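Local atomic coordinates of acetyltransferase, GNAT family (Streptococcus pneumoniae, PDB entry 2I79), a protein that probably transfers the acetyl group of acetyl coenzyme A, which it binds, to an amine substrate, as a member of the GNAT family of acetyltransferases. Residues N51-A54 / I60-L63; E113-Q116 / I120-R123. All coordinates share one frame; numbering follows the deposited sequence.

How the interactions relate
Interaction 1 comes first along the chain and ends well before interaction 2 begins. Their centres lie about 15 Å apart. In interaction 1 the end of helix 43-55 meets the start of strand 60-66. In interaction 2 the end of helix 103-117 meets the loop that leads into strand 123-129. Both strands belong to the one mixed sheet of the GNAT fold, so each contact marks a place where the chain turns from a helix back into that sheet. The two meet directly, with Ile60 CD1 packed 3.3 Å from Trp114 NE1. Acetyl coenzyme A is about 12 Å from the Thr61 side chain and about 14 Å from that of Ala115, so neither contact touches the cofactor.

Interaction 1. Residues N51-A54 / I60-L63; sequences NKQA and ITLL
Gln53, near the end of helix 43-55, meets Ile60 and Thr61 at the start of strand 60-66. This is a helix-to-strand connection of the GNAT fold, with five residues between the two segments. The nearest backbones are those of Gln53 and Ile60, with CA atoms 5.0 Å apart.

Asn51 and Lys52 come first on the helix and do not reach the strand; Asn51 packs on Pro12. Gln53 then carries the whole contact. Its CB points toward the strand. Rotation about CB-CG (chi2 -64°) bends the chain and brings NE2 to the first strand residues. NE2 donates a hydrogen bond to Thr61 OG1 at 3.2 Å, with an N-H...O angle of 150°. The hydroxyl oxygen lies close to the amide plane, 13° out of it. The two side chains cross at about a right angle.

NE2 also hydrogen-bonds to the backbone O of Ile76 on the adjacent strand 69-77. The amide is buried, and two bonds to this nitrogen should limit its rotation. Ala54 follows and turns its CB away from strand 60-66; it packs on Glu9 of strand 5-9.

The Ile60 side chain likewise points away from the helix. The threonine hydroxyl packs against a methylene as well as bonding the amide: Gln53 CG lies 3.3 Å from Thr61 OG1.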
loop_
_atom_site.group_PDB
_atom_site.type_symbol
_atom_site.label_atom_id
_atom_site.label_comp_id
_atom_site.label_asym_id
_atom_site.label_seq_id
_atom_site.Cartn_x
_atom_site.Cartn_y
_atom_site.Cartn_z
ATOM N N ASN A 51 1.876 -19.407 6.004
ATOM C CA ASN A 51 0.575 -20.091 6.056
ATOM C C ASN A 51 -0.529 -19.259 5.348
ATOM O O ASN A 51 -1.266 -19.779 4.490
ATOM C CB ASN A 51 0.175 -20.434 7.518
ATOM C CG ASN A 51 1.067 -21.540 8.146
ATOM O OD1 ASN A 51 1.414 -22.525 7.487
ATOM N ND2 ASN A 51 1.430 -21.376 9.423
ATOM N N LYS A 52 -0.624 -17.977 5.687
ATOM C CA LYS A 52 -1.561 -17.062 5.019
ATOM C C LYS A 52 -1.427 -17.027 3.491
ATOM O O LYS A 52 -2.432 -17.143 2.782
ATOM C CB LYS A 52 -1.380 -15.633 5.530
ATOM C CG LYS A 52 -2.230 -15.283 6.719
ATOM C CD LYS A 52 -2.113 -13.786 7.039
ATOM C CE LYS A 52 -2.732 -13.441 8.405
ATOM N NZ LYS A 52 -1.967 -14.065 9.553
ATOM N N GLN A 53 -0.201 -16.820 2.987
ATOM C CA GLN A 53 0.044 -16.807 1.527
ATOM C C GLN A 53 -0.463 -18.093 0.839
ATOM O O GLN A 53 -1.149 -18.018 -0.190
ATOM C CB GLN A 53 1.538 -16.590 1.188
ATOM C CG GLN A 53 2.090 -15.183 1.464
ATOM C CD GLN A 53 1.446 -14.073 0.619
ATOM O OE1 GLN A 53 0.422 -13.495 1.003
ATOM N NE2 GLN A 53 2.067 -13.749 -0.510
ATOM N N ALA A 54 -0.126 -19.259 1.402
ATOM C CA ALA A 54 -0.572 -20.549 0.855
ATOM C C ALA A 54 -2.097 -20.709 0.950
ATOM O O ALA A 54 -2.714 -21.303 0.063
ATOM C CB ALA A 54 0.110 -21.702 1.585
ATOM N N ILE A 60 0.430 -14.997 -3.120
ATOM C CA ILE A 60 1.410 -16.076 -3.247
ATOM C C ILE A 60 2.841 -15.626 -2.979
ATOM O O ILE A 60 3.218 -14.495 -3.288
ATOM C CB ILE A 60 1.343 -16.740 -4.648
ATOM C CG1 ILE A 60 2.062 -18.101 -4.634
ATOM C CG2 ILE A 60 1.927 -15.849 -5.703
ATOM C CD1 ILE A 60 1.500 -19.106 -5.653
ATOM N N THR A 61 3.640 -16.544 -2.437
ATOM C CA THR A 61 5.077 -16.393 -2.336
ATOM C C THR A 61 5.745 -17.591 -3.009
ATOM O O THR A 61 5.511 -18.727 -2.621
ATOM C CB THR A 61 5.564 -16.315 -0.889
ATOM O OG1 THR A 61 4.959 -15.206 -0.257
ATOM C CG2 THR A 61 7.109 -16.165 -0.803
ATOM N N LEU A 62 6.548 -17.307 -4.035
ATOM C CA LEU A 62 7.322 -18.302 -4.776
ATOM C C LEU A 62 8.805 -18.144 -4.486
ATOM O O LEU A 62 9.332 -17.028 -4.465
ATOM C CB LEU A 62 7.118 -18.146 -6.279
ATOM C CG LEU A 62 5.742 -18.478 -6.896
ATOM C CD1 LEU A 62 5.751 -18.156 -8.394
ATOM C CD2 LEU A 62 5.333 -19.921 -6.681
ATOM N N LEU A 63 9.475 -19.276 -4.297
ATOM C CA LEU A 63 10.888 -19.314 -3.992
ATOM C C LEU A 63 11.693 -19.989 -5.120
ATOM O O LEU A 63 11.219 -20.947 -5.742
ATOM C CB LEU A 63 11.093 -20.101 -2.697
ATOM C CG LEU A 63 10.356 -19.661 -1.421
ATOM C CD1 LEU A 63 10.702 -20.574 -0.259
ATOM C CD2 LEU A 63 10.661 -18.216 -1.071
#

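Interaction 2. Residues E113-Q116 / I120-R123; sequences EWAQ and ILRR
Leu121 reaches back to Trp114 and Ala115 in the last turns of helix 103-117. The contact is a helix-to-strand connection of the GNAT fold, in which the chain leaves the helix and turns toward strand 123-129. The closest backbones are those of Ala115 and Leu121, whose CA atoms are 5.8 Å apart.

The apolar part is carried by one methyl group. Leu121 points its CB toward the helix, and CD1 touches two residues there. Leu121 CD1 lies 3.7 Å from Trp114 CZ3 and meets the indole obliquely. The same CD1 is also 3.9 Å from Ala115 CB. With Trp114 CG anti to the backbone N (chi1 -180°) and the ring turned by chi2 (89°), the six-membered ring reaches the connection and CZ3 meets the leucine. Trp114 and Leu121 both pack on Ile76 of strand 69-77, which joins the turn to the sheet.

The polar part joins backbone atoms through a serine hydroxyl and a water. Ser118 OG, in the turn between the segments, hydrogen-bonds to Ala115 O and to the backbone N of both Ile120 and Leu121. It thereby ties the helix end to the outgoing chain.

Beyond the turn, Arg123 forms a salt bridge with Glu147. Arg123 NE also hydrogen-bonds to the backbone O of Glu151 of the second subunit, so the chain leaving this turn enters the dimer contact.

A water lies between the two backbones, within hydrogen-bonding distance of both: its oxygen is 3.0 Å from Gln116 O and 2.7 Å from Leu121 O.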
loop_
_atom_site.group_PDB
_atom_site.type_symbol
_atom_site.label_atom_id
_atom_site.label_comp_id
_atom_site.label_asym_id
_atom_site.label_seq_id
_atom_site.Cartn_x
_atom_site.Cartn_y
_atom_site.Cartn_z
ATOM N N GLU A 113 1.971 -16.044 -14.460
ATOM C CA GLU A 113 1.195 -17.205 -14.862
ATOM C C GLU A 113 0.248 -17.638 -13.741
ATOM O O GLU A 113 -0.912 -17.937 -13.999
ATOM C CB GLU A 113 2.133 -18.356 -15.183
ATOM C CG GLU A 113 1.851 -19.036 -16.480
ATOM C CD GLU A 113 2.892 -20.098 -16.780
ATOM O OE1 GLU A 113 3.620 -19.952 -17.804
ATOM O OE2 GLU A 113 2.982 -21.061 -15.968
ATOM N N TRP A 114 0.746 -17.677 -12.499
ATOM C CA TRP A 114 -0.100 -17.984 -11.356
ATOM C C TRP A 114 -1.219 -16.933 -11.254
ATOM O O TRP A 114 -2.385 -17.276 -11.059
ATOM C CB TRP A 114 0.711 -18.057 -10.050
ATOM C CG TRP A 114 -0.151 -18.383 -8.857
ATOM C CD1 TRP A 114 -0.462 -19.627 -8.385
ATOM C CD2 TRP A 114 -0.867 -17.454 -8.024
ATOM N NE1 TRP A 114 -1.313 -19.532 -7.318
ATOM C CE2 TRP A 114 -1.582 -18.211 -7.076
ATOM C CE3 TRP A 114 -0.976 -16.058 -7.992
ATOM C CZ2 TRP A 114 -2.369 -17.620 -6.094
ATOM C CZ3 TRP A 114 -1.765 -15.480 -7.027
ATOM C CH2 TRP A 114 -2.452 -16.258 -6.093
ATOM N N ALA A 115 -0.868 -15.659 -11.411
ATOM C CA ALA A 115 -1.834 -14.591 -11.241
ATOM C C ALA A 115 -2.957 -14.738 -12.264
ATOM O O ALA A 115 -4.127 -14.605 -11.931
ATOM C CB ALA A 115 -1.153 -13.231 -11.353
ATOM N N GLN A 116 -2.579 -15.030 -13.503
ATOM C CA GLN A 116 -3.525 -15.339 -14.581
ATOM C C GLN A 116 -4.456 -16.509 -14.242
ATOM O O GLN A 116 -5.673 -16.420 -14.425
ATOM C CB GLN A 116 -2.759 -15.626 -15.891
ATOM C CG GLN A 116 -2.111 -14.381 -16.514
ATOM C CD GLN A 116 -1.090 -14.678 -17.619
ATOM O OE1 GLN A 116 -0.579 -15.797 -17.751
ATOM N NE2 GLN A 116 -0.775 -13.662 -18.405
ATOM N N ILE A 120 -8.867 -14.447 -9.960
ATOM C CA ILE A 120 -9.212 -13.340 -9.057
ATOM C C ILE A 120 -8.394 -12.102 -9.429
ATOM O O ILE A 120 -8.934 -11.005 -9.552
ATOM C CB ILE A 120 -8.956 -13.715 -7.583
ATOM C CG1 ILE A 120 -9.625 -15.063 -7.249
ATOM C CG2 ILE A 120 -9.473 -12.602 -6.620
ATOM C CD1 ILE A 120 -9.130 -15.743 -5.954
ATOM N N LEU A 121 -7.083 -12.275 -9.608
ATOM C CA LEU A 121 -6.241 -11.135 -9.916
ATOM C C LEU A 121 -6.484 -10.761 -11.359
ATOM O O LEU A 121 -6.496 -11.637 -12.249
ATOM C CB LEU A 121 -4.765 -11.425 -9.633
ATOM C CG LEU A 121 -4.419 -11.716 -8.165
ATOM C CD1 LEU A 121 -3.001 -12.180 -8.052
ATOM C CD2 LEU A 121 -4.691 -10.513 -7.202
ATOM N N ARG A 122 -6.749 -9.464 -11.561
ATOM C CA ARG A 122 -6.870 -8.851 -12.877
ATOM C C ARG A 122 -5.886 -7.678 -13.082
ATOM O O ARG A 122 -5.931 -6.976 -14.087
ATOM C CB ARG A 122 -8.300 -8.354 -13.070
ATOM C CG ARG A 122 -9.380 -9.430 -12.892
ATOM C CD ARG A 122 -9.245 -10.619 -13.859
ATOM N NE ARG A 122 -9.261 -10.187 -15.257
ATOM C CZ ARG A 122 -10.352 -9.772 -15.902
ATOM N NH1 ARG A 122 -11.536 -9.762 -15.301
ATOM N NH2 ARG A 122 -10.266 -9.370 -17.161
ATOM N N ARG A 123 -5.006 -7.459 -12.124
ATOM C CA ARG A 123 -3.998 -6.406 -12.207
ATOM C C ARG A 123 -2.821 -6.738 -11.277
ATOM O O ARG A 123 -3.024 -7.218 -10.139
ATOM C CB ARG A 123 -4.600 -5.031 -11.859
ATOM C CG ARG A 123 -3.536 -3.972 -11.508
ATOM C CD ARG A 123 -4.085 -2.612 -11.071
ATOM N NE ARG A 123 -3.868 -1.788 -12.180
ATOM C CZ ARG A 123 -2.850 -0.950 -12.393
ATOM N NH1 ARG A 123 -1.951 -0.619 -11.493
ATOM N NH2 ARG A 123 -2.834 -0.355 -13.551
HETATM O O HOH W 1 -6.996 -14.167 -12.945
#